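PDB 3EMU: leucine rich repeat and phosphatase domain containing protein from Entamoeba histolytica, which probably hydrolyses phosphate monoesters, perhaps on phosphoproteins, as a member of the dual specificity phosphatase family. Local coordinates for residues A[104-109]-A[139-144]. Residues are numbered along the deposited sequence; the frame is centred on the assembly and turned at random.
Sequences IVIAFL and LQLKLF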
# COMPACT_ATOMS: atom_id res chain seq x y z
N ILE A 104 1.13 0.77 4.02
CA ILE A 104 0.66 1.79 3.10
C ILE A 104 -0.75 1.51 2.60
O ILE A 104 -1.56 2.44 2.48
CB ILE A 104 1.65 2.01 1.88
CG1 ILE A 104 2.92 2.70 2.34
CG2 ILE A 104 1.01 2.86 0.74
CD1 ILE A 104 2.70 4.09 2.92
N VAL A 105 -1.03 0.26 2.24
CA VAL A 105 -2.35 -0.11 1.74
C VAL A 105 -3.43 0.11 2.82
O VAL A 105 -4.54 0.57 2.53
CB VAL A 105 -2.38 -1.58 1.16
CG1 VAL A 105 -3.80 -2.08 0.93
CG2 VAL A 105 -1.58 -1.67 -0.18
N ILE A 106 -3.09 -0.22 4.06
CA ILE A 106 -3.94 0.07 5.17
C ILE A 106 -4.26 1.60 5.31
O ILE A 106 -5.43 1.95 5.40
CB ILE A 106 -3.40 -0.51 6.47
CG1 ILE A 106 -3.44 -2.05 6.40
CG2 ILE A 106 -4.20 0.03 7.68
CD1 ILE A 106 -2.80 -2.77 7.61
N ALA A 107 -3.22 2.46 5.35
CA ALA A 107 -3.40 3.90 5.40
C ALA A 107 -4.37 4.37 4.30
O ALA A 107 -5.31 5.17 4.56
CB ALA A 107 -2.07 4.60 5.28
N PHE A 108 -4.14 3.88 3.08
CA PHE A 108 -4.99 4.21 1.97
C PHE A 108 -6.49 3.88 2.18
O PHE A 108 -7.35 4.71 1.90
CB PHE A 108 -4.51 3.56 0.67
CG PHE A 108 -5.46 3.77 -0.46
CD1 PHE A 108 -5.55 5.04 -1.10
CD2 PHE A 108 -6.31 2.74 -0.87
CE1 PHE A 108 -6.47 5.27 -2.13
CE2 PHE A 108 -7.22 2.97 -1.90
CZ PHE A 108 -7.31 4.25 -2.52
N LEU A 109 -6.80 2.66 2.62
CA LEU A 109 -8.18 2.25 2.84
C LEU A 109 -8.81 2.95 4.06
O LEU A 109 -10.01 3.21 4.06
CB LEU A 109 -8.22 0.75 3.09
CG LEU A 109 -7.80 -0.25 2.00
CD1 LEU A 109 -7.79 -1.68 2.64
CD2 LEU A 109 -8.72 -0.23 0.79
N LEU A 139 2.01 1.70 15.06
CA LEU A 139 1.94 2.90 15.83
C LEU A 139 1.77 4.16 14.94
O LEU A 139 0.92 5.01 15.22
CB LEU A 139 3.22 3.01 16.62
CG LEU A 139 3.25 3.67 17.97
CD1 LEU A 139 2.12 3.14 18.85
CD2 LEU A 139 4.65 3.37 18.58
N GLN A 140 2.58 4.27 13.88
CA GLN A 140 2.42 5.35 12.90
C GLN A 140 1.07 5.33 12.19
O GLN A 140 0.55 6.38 11.78
CB GLN A 140 3.55 5.31 11.86
CG GLN A 140 4.92 5.64 12.44
CD GLN A 140 6.06 5.63 11.40
OE1 GLN A 140 6.04 6.45 10.45
NE2 GLN A 140 7.05 4.75 11.58
N LEU A 141 0.50 4.14 12.00
CA LEU A 141 -0.82 4.05 11.39
C LEU A 141 -1.88 4.59 12.36
O LEU A 141 -2.83 5.23 11.95
CB LEU A 141 -1.14 2.61 10.97
CG LEU A 141 -0.42 2.14 9.68
CD1 LEU A 141 -0.71 0.66 9.43
CD2 LEU A 141 -0.78 3.00 8.43
N LYS A 142 -1.66 4.34 13.65
CA LYS A 142 -2.55 4.86 14.67
C LYS A 142 -2.46 6.39 14.76
O LYS A 142 -3.43 7.04 15.06
CB LYS A 142 -2.30 4.18 16.03
CG LYS A 142 -2.95 2.83 16.07
CD LYS A 142 -2.53 2.04 17.30
CE LYS A 142 -3.08 0.59 17.26
NZ LYS A 142 -2.47 -0.26 18.35
N LEU A 143 -1.27 6.93 14.51
CA LEU A 143 -1.09 8.36 14.46
C LEU A 143 -1.86 8.93 13.30
O LEU A 143 -2.48 9.97 13.42
CB LEU A 143 0.37 8.71 14.23
CG LEU A 143 1.00 9.63 15.27
CD1 LEU A 143 1.48 8.75 16.43
CD2 LEU A 143 2.21 10.39 14.71
N PHE A 144 -1.81 8.25 12.17
CA PHE A 144 -2.61 8.67 11.05
C PHE A 144 -4.12 8.63 11.36
O PHE A 144 -4.85 9.52 10.95
CB PHE A 144 -2.30 7.81 9.82
CG PHE A 144 -3.06 8.19 8.58
CD1 PHE A 144 -3.05 9.49 8.10
CD2 PHE A 144 -3.77 7.22 7.87
CE1 PHE A 144 -3.75 9.83 6.93
CE2 PHE A 144 -4.48 7.53 6.70
CZ PHE A 144 -4.47 8.84 6.23
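L141 reaches from helix 135-151 onto two successive residues of helix 100-112, with one methyl for each. CD2 of L141 lies 3.8 Å from CB of A107, while CD1 of L141 sits 4.0 Å from CG2 of I106. A forked leucine suits this place because its branches can spread over two neighbours; its CG stands anti to the carbonyl carbon (chi1 -76°), and chi2 near 175° sets CD1 anti to CA, extending that branch to I106 and leaving CD2 against A107. The side chains of I106 and L141 cross at about a right angle, and the isoleucine meets the leucine with its short CG2 branch.

A107 has the smallest side chain of the group, which suits a position met by two large residues at once. F144, one turn beyond L141, shares this methyl: CE2 of F144 lies 4.1 Å from CB of A107. The phenyl ring, thrown out anti to the backbone N, also turns its edge to the helix backbone: CE2 of F144 is 3.3 Å from O of A107, which lies near the ring plane. The slightly positive ring-edge hydrogens are suited to a carbonyl oxygen, although no hydrogen bond links the two segments.

The segment axes run nearly parallel, 15° apart and 10.5 Å at closest approach, a spacing bridged mainly by L141 and F144. All four touching residues are buried within the phosphatase domain. I73 of helix 68-85 touches both A107 and F144, while A120, F121 and V124 of helix 117-127 pack on I106. Farther round helix 100-112, V105, F108 and L109 meet strand 11-14, at an edge of the central sheet.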